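Local coordinates for protein Afp2 (Serratia entomophila, PDB 6RBN) that probably builds, together with Afp3, the contractile sheath around the inner tube of the anti-feeding prophage, a phage-tail-like injection system, at residues Tyr68-Leu73 against Pro173-Ala178; Ala88-Ala93 against Tyr113-Thr118; Gly123-Gly128 against Pro251-Phe256; Asp316-Gln321 against Ile330-Leu335. One frame throughout, in Å; residues are numbered along the deposited sequence.

Contact 1: residues Tyr68-Leu73 against Pro173-Ala178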
loop_
_atom_site.group_PDB
_atom_site.type_symbol
_atom_site.label_atom_id
_atom_site.label_comp_id
_atom_site.label_asym_id
_atom_site.label_seq_id
_atom_site.Cartn_x
_atom_site.Cartn_y
_atom_site.Cartn_z
ATOM N N TYR C 68 -65.737 -77.635 -16.708
ATOM C CA TYR C 68 -64.566 -78.360 -17.180
ATOM C C TYR C 68 -64.266 -78.041 -18.635
ATOM O O TYR C 68 -63.102 -77.863 -19.007
ATOM C CB TYR C 68 -64.767 -79.866 -17.004
ATOM C CG TYR C 68 -63.538 -80.682 -17.335
ATOM C CD1 TYR C 68 -62.506 -80.808 -16.419
ATOM C CD2 TYR C 68 -63.401 -81.308 -18.566
ATOM C CE1 TYR C 68 -61.382 -81.546 -16.710
ATOM C CE2 TYR C 68 -62.276 -82.041 -18.870
ATOM C CZ TYR C 68 -61.269 -82.157 -17.937
ATOM O OH TYR C 68 -60.146 -82.891 -18.230
ATOM N N THR C 69 -65.301 -77.976 -19.473
ATOM C CA THR C 69 -65.097 -77.674 -20.883
ATOM C C THR C 69 -64.742 -76.215 -21.108
ATOM O O THR C 69 -64.165 -75.887 -22.148
ATOM C CB THR C 69 -66.343 -78.032 -21.682
ATOM O OG1 THR C 69 -67.439 -77.231 -21.235
ATOM C CG2 THR C 69 -66.687 -79.482 -21.475
ATOM N N SER C 70 -65.074 -75.336 -20.164
ATOM C CA SER C 70 -64.655 -73.947 -20.272
ATOM C C SER C 70 -63.169 -73.800 -19.990
ATOM O O SER C 70 -62.469 -73.052 -20.680
ATOM C CB SER C 70 -65.468 -73.081 -19.318
ATOM O OG SER C 70 -66.837 -73.102 -19.668
ATOM N N LEU C 71 -62.672 -74.510 -18.984
ATOM C CA LEU C 71 -61.267 -74.421 -18.619
ATOM C C LEU C 71 -60.371 -75.215 -19.553
ATOM O O LEU C 71 -59.246 -74.787 -19.821
ATOM C CB LEU C 71 -61.085 -74.890 -17.184
ATOM C CG LEU C 71 -61.618 -73.834 -16.230
ATOM C CD1 LEU C 71 -61.744 -74.379 -14.863
ATOM C CD2 LEU C 71 -60.624 -72.730 -16.224
ATOM N N SER C 72 -60.839 -76.358 -20.052
ATOM C CA SER C 72 -60.048 -77.117 -21.015
ATOM C C SER C 72 -59.904 -76.370 -22.332
ATOM O O SER C 72 -58.888 -76.514 -23.014
ATOM C CB SER C 72 -60.678 -78.487 -21.249
ATOM O OG SER C 72 -61.936 -78.357 -21.879
ATOM N N LEU C 73 -60.900 -75.561 -22.691
ATOM C CA LEU C 73 -60.808 -74.695 -23.856
ATOM C C LEU C 73 -60.032 -73.422 -23.545
ATOM O O LEU C 73 -59.510 -72.788 -24.465
ATOM C CB LEU C 73 -62.228 -74.390 -24.350
ATOM C CG LEU C 73 -62.607 -73.883 -25.744
ATOM C CD1 LEU C 73 -62.465 -72.394 -25.898
ATOM C CD2 LEU C 73 -61.790 -74.611 -26.795
ATOM N N PRO C 173 -70.541 -70.798 -24.600
ATOM C CA PRO C 173 -70.008 -69.864 -25.600
ATOM C C PRO C 173 -69.330 -68.644 -25.007
ATOM O O PRO C 173 -68.745 -67.859 -25.761
ATOM C CB PRO C 173 -71.253 -69.477 -26.390
ATOM C CG PRO C 173 -72.354 -69.602 -25.408
ATOM C CD PRO C 173 -72.010 -70.740 -24.518
ATOM N N SER C 174 -69.406 -68.450 -23.691
ATOM C CA SER C 174 -68.565 -67.459 -23.037
ATOM C C SER C 174 -67.102 -67.864 -23.085
ATOM O O SER C 174 -66.225 -67.004 -23.206
ATOM C CB SER C 174 -68.992 -67.290 -21.588
ATOM O OG SER C 174 -70.336 -66.888 -21.502
ATOM N N ALA C 175 -66.826 -69.163 -22.981
ATOM C CA ALA C 175 -65.456 -69.649 -23.010
ATOM C C ALA C 175 -64.866 -69.609 -24.407
ATOM O O ALA C 175 -63.642 -69.527 -24.555
ATOM C CB ALA C 175 -65.399 -71.069 -22.466
ATOM N N ILE C 176 -65.709 -69.692 -25.433
ATOM C CA ILE C 176 -65.241 -69.500 -26.799
ATOM C C ILE C 176 -64.835 -68.050 -27.007
ATOM O O ILE C 176 -63.821 -67.755 -27.653
ATOM C CB ILE C 176 -66.332 -69.945 -27.789
ATOM C CG1 ILE C 176 -66.655 -71.422 -27.582
ATOM C CG2 ILE C 176 -65.904 -69.717 -29.218
ATOM C CD1 ILE C 176 -67.888 -71.877 -28.311
ATOM N N ALA C 177 -65.594 -67.121 -26.427
ATOM C CA ALA C 177 -65.229 -65.714 -26.494
ATOM C C ALA C 177 -64.033 -65.400 -25.609
ATOM O O ALA C 177 -63.225 -64.536 -25.958
ATOM C CB ALA C 177 -66.413 -64.847 -26.094
ATOM N N ALA C 178 -63.898 -66.085 -24.474
ATOM C CA ALA C 178 -62.790 -65.818 -23.567
ATOM C C ALA C 178 -61.464 -66.335 -24.098
ATOM O O ALA C 178 -60.414 -65.821 -23.707
ATOM C CB ALA C 178 -63.068 -66.427 -22.196
#
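Leu73 meets the one flat group that takes part here, the peptide linking Ala175 to Ile176. Its CD1 methyl stands above one face of that peptide, displaced outward past the oxygen, with Leu73 CD1 3.4 Å from Ala175 O. The CB of Ala175 leaves toward the same side of the peptide plane. Leu73 can reach this far because its CG is anti to the backbone N (chi1 -161°), which carries the branch across to the neighbouring helix.

One turn earlier the contact becomes backbone-close. The methyl of Ala175 rests against Ser70, 3.7 Å from Ser70 CA and equally near its CB and OG. The Ser70 hydroxyl beside that methyl is bonded to the carbonyl of Ala66. Where the helices come closest, the CA atoms of Ser70 and Ala175 are 5.2 Å apart, and the local axes run nearly parallel, 13° apart at 9.0 Å.

No hydrogen bond joins the two segments; they meet by van der Waals contact, a leucine methyl on a peptide and an alanine methyl on a serine. Helix 66-75 is held on its other sides by helix 52-58, where Tyr68 and Leu71 meet Phe55, and by the sheet, where Leu71 rests on strands 30-34 and 82-86. Ser174 OG, in the first turn of helix 173-187, bonds to the carbonyls of Ala105 and Leu129, at the ends of strands 102-105 and 127-129.

Contact 2: residues Ala88-Ala93 against Tyr113-Thr118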
loop_
_atom_site.group_PDB
_atom_site.type_symbol
_atom_site.label_atom_id
_atom_site.label_comp_id
_atom_site.label_asym_id
_atom_site.label_seq_id
_atom_site.Cartn_x
_atom_site.Cartn_y
_atom_site.Cartn_z
ATOM N N ALA C 88 -72.533 -67.841 -6.071
ATOM C CA ALA C 88 -72.941 -67.077 -4.903
ATOM C C ALA C 88 -71.796 -66.304 -4.271
ATOM O O ALA C 88 -71.998 -65.676 -3.227
ATOM C CB ALA C 88 -73.565 -68.006 -3.861
ATOM N N ASN C 89 -70.604 -66.331 -4.868
ATOM C CA ASN C 89 -69.445 -65.676 -4.281
ATOM C C ASN C 89 -68.645 -64.867 -5.289
ATOM O O ASN C 89 -67.516 -64.474 -4.979
ATOM C CB ASN C 89 -68.526 -66.709 -3.623
ATOM C CG ASN C 89 -69.147 -67.347 -2.407
ATOM O OD1 ASN C 89 -69.774 -66.674 -1.593
ATOM N ND2 ASN C 89 -68.982 -68.655 -2.275
ATOM N N ILE C 90 -69.179 -64.612 -6.487
ATOM C CA ILE C 90 -68.366 -63.938 -7.494
ATOM C C ILE C 90 -68.282 -62.445 -7.217
ATOM O O ILE C 90 -67.337 -61.794 -7.669
ATOM C CB ILE C 90 -68.879 -64.236 -8.919
ATOM C CG1 ILE C 90 -70.200 -63.543 -9.258
ATOM C CG2 ILE C 90 -69.086 -65.715 -9.107
ATOM C CD1 ILE C 90 -70.043 -62.314 -10.159
ATOM N N ALA C 91 -69.241 -61.887 -6.477
ATOM C CA ALA C 91 -69.152 -60.489 -6.081
ATOM C C ALA C 91 -68.100 -60.272 -5.008
ATOM O O ALA C 91 -67.583 -59.158 -4.880
ATOM C CB ALA C 91 -70.510 -59.991 -5.587
ATOM N N ASP C 92 -67.775 -61.308 -4.239
ATOM C CA ASP C 92 -66.740 -61.188 -3.224
ATOM C C ASP C 92 -65.353 -61.394 -3.814
ATOM O O ASP C 92 -64.406 -60.708 -3.420
ATOM C CB ASP C 92 -66.982 -62.198 -2.107
ATOM C CG ASP C 92 -68.231 -61.894 -1.313
ATOM O OD1 ASP C 92 -68.594 -60.704 -1.214
ATOM O OD2 ASP C 92 -68.850 -62.845 -0.794
ATOM N N ALA C 93 -65.220 -62.325 -4.762
ATOM C CA ALA C 93 -63.907 -62.681 -5.287
ATOM C C ALA C 93 -63.324 -61.570 -6.149
ATOM O O ALA C 93 -62.099 -61.419 -6.221
ATOM C CB ALA C 93 -63.997 -63.975 -6.087
ATOM N N TYR C 113 -75.733 -62.720 -13.121
ATOM C CA TYR C 113 -76.222 -61.452 -13.664
ATOM C C TYR C 113 -76.475 -60.438 -12.557
ATOM O O TYR C 113 -76.115 -59.264 -12.681
ATOM C CB TYR C 113 -77.518 -61.661 -14.454
ATOM C CG TYR C 113 -77.451 -62.548 -15.680
ATOM C CD1 TYR C 113 -76.245 -62.894 -16.269
ATOM C CD2 TYR C 113 -78.620 -63.044 -16.246
ATOM C CE1 TYR C 113 -76.205 -63.714 -17.375
ATOM C CE2 TYR C 113 -78.586 -63.860 -17.356
ATOM C CZ TYR C 113 -77.376 -64.188 -17.916
ATOM O OH TYR C 113 -77.323 -65.002 -19.022
ATOM N N THR C 114 -77.096 -60.877 -11.460
ATOM C CA THR C 114 -77.377 -59.970 -10.355
ATOM C C THR C 114 -76.143 -59.664 -9.518
ATOM O O THR C 114 -76.157 -58.691 -8.761
ATOM C CB THR C 114 -78.484 -60.533 -9.460
ATOM O OG1 THR C 114 -78.813 -59.572 -8.451
ATOM C CG2 THR C 114 -78.047 -61.823 -8.800
ATOM N N ALA C 115 -75.086 -60.461 -9.638
ATOM C CA ALA C 115 -73.813 -60.158 -9.004
ATOM C C ALA C 115 -72.837 -59.480 -9.951
ATOM O O ALA C 115 -71.838 -58.920 -9.491
ATOM C CB ALA C 115 -73.183 -61.432 -8.439
ATOM N N PHE C 116 -73.094 -59.541 -11.257
ATOM C CA PHE C 116 -72.366 -58.708 -12.206
ATOM C C PHE C 116 -72.678 -57.236 -11.984
ATOM O O PHE C 116 -71.769 -56.406 -11.903
ATOM C CB PHE C 116 -72.721 -59.122 -13.631
ATOM C CG PHE C 116 -72.092 -58.277 -14.681
ATOM C CD1 PHE C 116 -70.757 -58.423 -14.991
ATOM C CD2 PHE C 116 -72.841 -57.343 -15.373
ATOM C CE1 PHE C 116 -70.181 -57.647 -15.960
ATOM C CE2 PHE C 116 -72.266 -56.568 -16.339
ATOM C CZ PHE C 116 -70.939 -56.719 -16.634
ATOM N N THR C 117 -73.962 -56.896 -11.870
ATOM C CA THR C 117 -74.370 -55.507 -11.696
ATOM C C THR C 117 -74.030 -54.952 -10.318
ATOM O O THR C 117 -74.113 -53.735 -10.126
ATOM C CB THR C 117 -75.868 -55.370 -11.958
ATOM O OG1 THR C 117 -76.243 -53.989 -11.892
ATOM C CG2 THR C 117 -76.666 -56.157 -10.937
ATOM N N THR C 118 -73.661 -55.805 -9.362
ATOM C CA THR C 118 -73.176 -55.317 -8.076
ATOM C C THR C 118 -71.773 -54.743 -8.207
ATOM O O THR C 118 -71.519 -53.603 -7.800
ATOM C CB THR C 118 -73.202 -56.444 -7.045
ATOM O OG1 THR C 118 -74.548 -56.900 -6.873
ATOM C CG2 THR C 118 -72.662 -55.964 -5.716
#
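Ile90 and Ala91 close on the single methyl of Ala115. The outer arm of Ile90 does most of the touching: both CG1 and CD1 of Ile90 lie 3.7 Å from Ala115 CB, with the CD1 methyl also passing near the Ala115 carbonyl oxygen. Ala91 adds a looser contact, its CB 4.2 Å from Ala115 CB, methyl against methyl. This is where the two backbones come nearest, Ala91 CA to Ala115 CA being 5.5 Å, a spacing that the small alanines permit. No hydrogen bond crosses.

A torsion places the isoleucine arm. The CG1 branch of Ile90 sits between the backbone N and the carbonyl carbon (chi1 72°), which sends CD1 across to Ala115, while CG2 takes the place beside the backbone N. Further out, at the N-cap position just ahead of the helix, Asn89 bonds through ND2 to Asn86 rather than capping with its side chain. On the partner helix Thr118 turns its hydroxyl back one turn, OG1 donating to Thr114 O over 3.1 Å in the carbonyl plane.

Helices 90-97 and 112-122 belong to successive beta-alpha-beta crossovers, the first joining strands 82-86 and 102-105 and the second joining 102-105 and 127-129, all parallel. Ile90 also packs down on strands 30-34 and 82-86, while Phe116 packs against Gly128 of strand 127-129 and meets Phe130 edge-to-face.

Contact 3: residues Gly123-Gly128 against Pro251-Phe256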
loop_
_atom_site.group_PDB
_atom_site.type_symbol
_atom_site.label_atom_id
_atom_site.label_comp_id
_atom_site.label_asym_id
_atom_site.label_seq_id
_atom_site.Cartn_x
_atom_site.Cartn_y
_atom_site.Cartn_z
ATOM N N GLY C 123 -67.693 -50.429 -9.181
ATOM C CA GLY C 123 -66.640 -49.885 -10.015
ATOM C C GLY C 123 -65.346 -50.672 -10.026
ATOM O O GLY C 123 -64.287 -50.116 -9.724
ATOM N N TYR C 124 -65.404 -51.959 -10.367
ATOM C CA TYR C 124 -64.237 -52.827 -10.293
ATOM C C TYR C 124 -63.585 -53.119 -11.639
ATOM O O TYR C 124 -62.727 -54.007 -11.699
ATOM C CB TYR C 124 -64.594 -54.133 -9.599
ATOM C CG TYR C 124 -64.601 -54.013 -8.104
ATOM C CD1 TYR C 124 -63.410 -54.022 -7.396
ATOM C CD2 TYR C 124 -65.786 -53.892 -7.399
ATOM C CE1 TYR C 124 -63.394 -53.911 -6.030
ATOM C CE2 TYR C 124 -65.780 -53.784 -6.025
ATOM C CZ TYR C 124 -64.580 -53.793 -5.346
ATOM O OH TYR C 124 -64.567 -53.684 -3.979
ATOM N N ARG C 125 -63.981 -52.411 -12.706
ATOM C CA ARG C 125 -63.270 -52.374 -13.996
ATOM C C ARG C 125 -63.198 -53.744 -14.666
ATOM O O ARG C 125 -62.164 -54.131 -15.213
ATOM C CB ARG C 125 -61.861 -51.799 -13.846
ATOM C CG ARG C 125 -61.761 -50.441 -13.194
ATOM C CD ARG C 125 -62.406 -49.354 -14.007
ATOM N NE ARG C 125 -63.770 -49.062 -13.589
ATOM C CZ ARG C 125 -64.602 -48.295 -14.281
ATOM N NH1 ARG C 125 -64.200 -47.756 -15.418
ATOM N NH2 ARG C 125 -65.828 -48.066 -13.840
ATOM N N ILE C 126 -64.291 -54.491 -14.613
ATOM C CA ILE C 126 -64.335 -55.825 -15.166
ATOM C C ILE C 126 -65.162 -55.817 -16.446
ATOM O O ILE C 126 -65.807 -54.833 -16.790
ATOM C CB ILE C 126 -64.856 -56.850 -14.126
ATOM C CG1 ILE C 126 -66.051 -56.292 -13.345
ATOM C CG2 ILE C 126 -63.748 -57.245 -13.177
ATOM C CD1 ILE C 126 -67.405 -56.558 -13.934
ATOM N N PHE C 127 -65.130 -56.929 -17.174
ATOM C CA PHE C 127 -65.923 -57.093 -18.384
ATOM C C PHE C 127 -66.549 -58.478 -18.356
ATOM O O PHE C 127 -65.841 -59.476 -18.212
ATOM C CB PHE C 127 -65.068 -56.918 -19.639
ATOM C CG PHE C 127 -65.861 -56.873 -20.908
ATOM C CD1 PHE C 127 -66.529 -55.718 -21.277
ATOM C CD2 PHE C 127 -65.951 -57.982 -21.729
ATOM C CE1 PHE C 127 -67.262 -55.668 -22.439
ATOM C CE2 PHE C 127 -66.687 -57.938 -22.893
ATOM C CZ PHE C 127 -67.343 -56.778 -23.245
ATOM N N GLY C 128 -67.869 -58.535 -18.488
ATOM C CA GLY C 128 -68.583 -59.791 -18.386
ATOM C C GLY C 128 -68.807 -60.459 -19.731
ATOM O O GLY C 128 -68.999 -59.806 -20.747
ATOM N N PRO C 251 -63.786 -53.617 -28.167
ATOM C CA PRO C 251 -62.471 -52.947 -28.132
ATOM C C PRO C 251 -62.375 -51.669 -27.315
ATOM O O PRO C 251 -61.526 -51.586 -26.425
ATOM C CB PRO C 251 -62.206 -52.632 -29.604
ATOM C CG PRO C 251 -62.854 -53.653 -30.296
ATOM C CD PRO C 251 -64.062 -54.055 -29.553
ATOM N N VAL C 252 -63.230 -50.677 -27.578
ATOM C CA VAL C 252 -63.058 -49.390 -26.909
ATOM C C VAL C 252 -63.557 -49.396 -25.475
ATOM O O VAL C 252 -63.303 -48.432 -24.748
ATOM C CB VAL C 252 -63.740 -48.230 -27.659
ATOM C CG1 VAL C 252 -63.323 -48.222 -29.115
ATOM C CG2 VAL C 252 -65.232 -48.268 -27.508
ATOM N N ARG C 253 -64.250 -50.446 -25.039
ATOM C CA ARG C 253 -64.528 -50.556 -23.614
ATOM C C ARG C 253 -63.362 -51.203 -22.878
ATOM O O ARG C 253 -62.902 -50.681 -21.860
ATOM C CB ARG C 253 -65.801 -51.359 -23.344
ATOM C CG ARG C 253 -66.110 -51.349 -21.866
ATOM C CD ARG C 253 -66.592 -49.965 -21.513
ATOM N NE ARG C 253 -66.425 -49.609 -20.115
ATOM C CZ ARG C 253 -65.357 -48.957 -19.674
ATOM N NH1 ARG C 253 -64.421 -48.597 -20.531
ATOM N NH2 ARG C 253 -65.224 -48.648 -18.400
ATOM N N ARG C 254 -62.868 -52.333 -23.392
ATOM C CA ARG C 254 -61.707 -52.996 -22.805
ATOM C C ARG C 254 -60.427 -52.192 -22.949
ATOM O O ARG C 254 -59.470 -52.455 -22.218
ATOM C CB ARG C 254 -61.493 -54.369 -23.433
ATOM C CG ARG C 254 -62.431 -55.434 -22.947
ATOM C CD ARG C 254 -62.131 -56.750 -23.629
ATOM N NE ARG C 254 -60.733 -57.140 -23.473
ATOM C CZ ARG C 254 -60.227 -57.755 -22.411
ATOM N NH1 ARG C 254 -60.994 -58.041 -21.372
ATOM N NH2 ARG C 254 -58.943 -58.067 -22.381
ATOM N N LEU C 255 -60.374 -51.247 -23.887
ATOM C CA LEU C 255 -59.220 -50.362 -23.958
ATOM C C LEU C 255 -59.175 -49.438 -22.753
ATOM O O LEU C 255 -58.111 -49.269 -22.152
ATOM C CB LEU C 255 -59.232 -49.569 -25.268
ATOM C CG LEU C 255 -58.039 -48.720 -25.736
ATOM C CD1 LEU C 255 -58.057 -47.290 -25.234
ATOM C CD2 LEU C 255 -56.742 -49.386 -25.312
ATOM N N PHE C 256 -60.311 -48.851 -22.368
ATOM C CA PHE C 256 -60.261 -47.925 -21.242
ATOM C C PHE C 256 -60.106 -48.664 -19.924
ATOM O O PHE C 256 -59.483 -48.136 -19.001
ATOM C CB PHE C 256 -61.493 -47.014 -21.137
ATOM C CG PHE C 256 -61.576 -45.911 -22.171
ATOM C CD1 PHE C 256 -60.853 -45.933 -23.351
ATOM C CD2 PHE C 256 -62.267 -44.759 -21.860
ATOM C CE1 PHE C 256 -60.948 -44.902 -24.257
ATOM C CE2 PHE C 256 -62.344 -43.713 -22.748
ATOM C CZ PHE C 256 -61.676 -43.783 -23.944
#
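Arg125 and Arg253 form the charged half of this contact. Their side chains cross at about a right angle with guanidinium planes 62° apart, and Arg125 NH1 comes in at the edge of the Arg253 guanidinium, 3.3 Å from Arg253 NH2. The two cations gather round an anion: both nitrogens make salt bridges to Glu14 of a neighbouring Afp3 subunit, and Arg125 NH1 makes another to Glu260. Arg253 also has a cation-pi contact with Trp247. The two carboxylates would be expected to offset the charge, and Glu14 to tie this point to the next subunit.

Arg125 and Phe127 both follow a chain turn: Gly123, with positive phi, is the C-prime residue of a Schellman motif ending helix 112-122, after which the chain enters parallel strand 127-129, bonded to the strands beside it.

The apolar half belongs to Phe127. The CG methylene of Arg254 lies 4.2 Å above one face of the Phe127 ring, offset toward the rim, while Arg253 CG approaches obliquely, 4.4 Å from Phe127 CD1. With CG anti to the backbone N (chi1 -171°), Phe127 directs its ring at helix 250-267. Farther along its chain, away from the ring, Arg254 forms a salt bridge with Asp185.

Contact 4: residues Asp316-Gln321 against Ile330-Leu335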
loop_
_atom_site.group_PDB
_atom_site.type_symbol
_atom_site.label_atom_id
_atom_site.label_comp_id
_atom_site.label_asym_id
_atom_site.label_seq_id
_atom_site.Cartn_x
_atom_site.Cartn_y
_atom_site.Cartn_z
ATOM N N ASP C 316 -56.736 -24.474 -9.399
ATOM C CA ASP C 316 -58.088 -24.059 -9.752
ATOM C C ASP C 316 -58.427 -24.491 -11.171
ATOM O O ASP C 316 -59.130 -23.794 -11.906
ATOM C CB ASP C 316 -58.280 -22.557 -9.551
ATOM C CG ASP C 316 -57.256 -21.717 -10.290
ATOM O OD1 ASP C 316 -56.329 -22.280 -10.911
ATOM O OD2 ASP C 316 -57.375 -20.473 -10.238
ATOM N N LEU C 317 -57.925 -25.658 -11.568
ATOM C CA LEU C 317 -58.281 -26.292 -12.828
ATOM C C LEU C 317 -59.254 -27.442 -12.624
ATOM O O LEU C 317 -60.347 -27.448 -13.192
ATOM C CB LEU C 317 -57.024 -26.814 -13.533
ATOM C CG LEU C 317 -56.285 -25.923 -14.515
ATOM C CD1 LEU C 317 -54.985 -26.581 -14.910
ATOM C CD2 LEU C 317 -57.151 -25.694 -15.725
ATOM N N THR C 318 -58.870 -28.422 -11.812
ATOM C CA THR C 318 -59.657 -29.625 -11.615
ATOM C C THR C 318 -60.176 -29.771 -10.198
ATOM O O THR C 318 -61.078 -30.580 -9.968
ATOM C CB THR C 318 -58.825 -30.862 -11.969
ATOM O OG1 THR C 318 -57.687 -30.929 -11.106
ATOM C CG2 THR C 318 -58.346 -30.786 -13.402
ATOM N N MET C 319 -59.640 -29.006 -9.257
ATOM C CA MET C 319 -59.992 -29.126 -7.856
ATOM C C MET C 319 -59.795 -27.781 -7.180
ATOM O O MET C 319 -59.048 -26.937 -7.667
ATOM C CB MET C 319 -59.151 -30.217 -7.202
ATOM C CG MET C 319 -57.678 -29.991 -7.370
ATOM S SD MET C 319 -56.713 -31.427 -6.921
ATOM C CE MET C 319 -55.108 -30.826 -7.379
ATOM N N THR C 320 -60.496 -27.582 -6.071
ATOM C CA THR C 320 -60.457 -26.333 -5.329
ATOM C C THR C 320 -59.779 -26.543 -3.985
ATOM O O THR C 320 -59.465 -27.668 -3.596
ATOM C CB THR C 320 -61.866 -25.776 -5.122
ATOM O OG1 THR C 320 -62.647 -26.719 -4.379
ATOM C CG2 THR C 320 -62.530 -25.526 -6.452
ATOM N N GLN C 321 -59.574 -25.431 -3.273
ATOM C CA GLN C 321 -58.850 -25.464 -2.006
ATOM C C GLN C 321 -59.642 -26.198 -0.927
ATOM O O GLN C 321 -59.057 -26.828 -0.037
ATOM C CB GLN C 321 -58.514 -24.035 -1.575
ATOM C CG GLN C 321 -57.736 -23.914 -0.282
ATOM C CD GLN C 321 -56.437 -24.678 -0.318
ATOM O OE1 GLN C 321 -56.318 -25.746 0.281
ATOM N NE2 GLN C 321 -55.451 -24.139 -1.013
ATOM N N ILE C 330 -57.485 -34.340 -7.692
ATOM C CA ILE C 330 -58.364 -34.588 -8.823
ATOM C C ILE C 330 -57.589 -34.356 -10.108
ATOM O O ILE C 330 -57.147 -33.240 -10.395
ATOM C CB ILE C 330 -59.623 -33.720 -8.764
ATOM C CG1 ILE C 330 -60.457 -34.115 -7.554
ATOM C CG2 ILE C 330 -60.430 -33.893 -10.022
ATOM C CD1 ILE C 330 -61.625 -33.230 -7.321
ATOM N N ILE C 331 -57.420 -35.423 -10.870
ATOM C CA ILE C 331 -56.891 -35.358 -12.220
ATOM C C ILE C 331 -58.095 -35.409 -13.150
ATOM O O ILE C 331 -59.194 -35.775 -12.737
ATOM C CB ILE C 331 -55.924 -36.534 -12.483
ATOM C CG1 ILE C 331 -55.054 -36.816 -11.258
ATOM C CG2 ILE C 331 -54.974 -36.243 -13.635
ATOM C CD1 ILE C 331 -54.105 -35.718 -10.868
ATOM N N LYS C 332 -57.920 -35.011 -14.407
ATOM C CA LYS C 332 -58.867 -35.431 -15.429
ATOM C C LYS C 332 -58.131 -35.697 -16.730
ATOM O O LYS C 332 -57.301 -34.897 -17.169
ATOM C CB LYS C 332 -60.018 -34.434 -15.621
ATOM C CG LYS C 332 -59.697 -33.037 -16.048
ATOM C CD LYS C 332 -61.008 -32.305 -16.237
ATOM C CE LYS C 332 -61.718 -32.113 -14.910
ATOM N NZ LYS C 332 -62.969 -31.323 -15.048
ATOM N N ILE C 333 -58.419 -36.856 -17.311
ATOM C CA ILE C 333 -57.682 -37.418 -18.433
ATOM C C ILE C 333 -58.687 -37.721 -19.531
ATOM O O ILE C 333 -59.730 -38.322 -19.268
ATOM C CB ILE C 333 -56.930 -38.694 -18.009
ATOM C CG1 ILE C 333 -55.946 -38.382 -16.884
ATOM C CG2 ILE C 333 -56.197 -39.309 -19.179
ATOM C CD1 ILE C 333 -55.446 -39.578 -16.153
ATOM N N GLY C 334 -58.393 -37.295 -20.741
ATOM C CA GLY C 334 -59.213 -37.647 -21.887
ATOM C C GLY C 334 -58.344 -38.234 -22.973
ATOM O O GLY C 334 -57.235 -37.772 -23.201
ATOM N N LEU C 335 -58.859 -39.268 -23.633
ATOM C CA LEU C 335 -58.068 -39.980 -24.628
ATOM C C LEU C 335 -58.998 -40.652 -25.627
ATOM O O LEU C 335 -60.096 -41.075 -25.270
ATOM C CB LEU C 335 -57.127 -40.984 -23.947
ATOM C CG LEU C 335 -57.630 -42.097 -23.026
ATOM C CD1 LEU C 335 -57.782 -43.401 -23.762
ATOM C CD2 LEU C 335 -56.703 -42.254 -21.842
#
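Ile330 N donates to the sulfur of Met319: the N-to-SD distance is 3.1 Å and the N-H points almost straight at SD, at 177°. Thioethers are poor acceptors and the bond is weak. Met319 has its CG between the backbone N and the carbonyl carbon (chi1 56°) and runs extended from there, which lifts SD to the start of the partner segment. A second polar link comes from Thr318, whose OG1 donates to Ile330 O; the modelled separation is too short for its exact length to be trusted.

Apolar groups fill in around these bonds. The CB of Ile330 lies 3.9 Å from Met319 CB, and its CD1 is equally close to that carbon. The CG2 branch of Ile330 comes nearest to the backbone, 3.4 Å from Thr318 O, and also touches Thr318 CB. On the other flank the Thr318 CG2 methyl meets the methylenes of Lys332, 3.7 Å from Lys332 CG, the two side chains running antiparallel alongside one another. Lys332 runs on to bond through NZ to the Ser17 carbonyl of a neighbouring Afp3 subunit.

The loop 316-321 thus folds back over the beginning of the strand that it precedes. That strand, 328-335, pairs antiparallel with strand 309-312, and Ile331, Ile333 and Leu335 lie on helix 277-295. Ile330, Ile333 and Gly334 pair in parallel with a strand of another Afp3 subunit, extending the sheet across the interface, consistent with the strand exchange that links subunits in contractile sheaths.

In the fold
Contacts 1 to 3 gather round the mixed sheet, and contact 4 lies in the C-terminal range. Along the chain, contact 2 falls wholly between the two segments of contact 1, contacts 1 and 3 interleave, and contact 4 comes last. The centres of contacts 2 and 3 are 16 Å apart, and the two touch where helix 112-122 leads into strand 127-129, Phe116 packing on Ile126. Contact 3 joins the subtilisin-like range to helix 250-267, whose Phe256 and Leu255 reach Leu335 of contact 4, 23 Å away between centres. The centres of contacts 1 and 4 are 42 Å apart, on opposite sides of the chain's centre. Packing is thus continuous from the sheet to the Afp3-pairing strand.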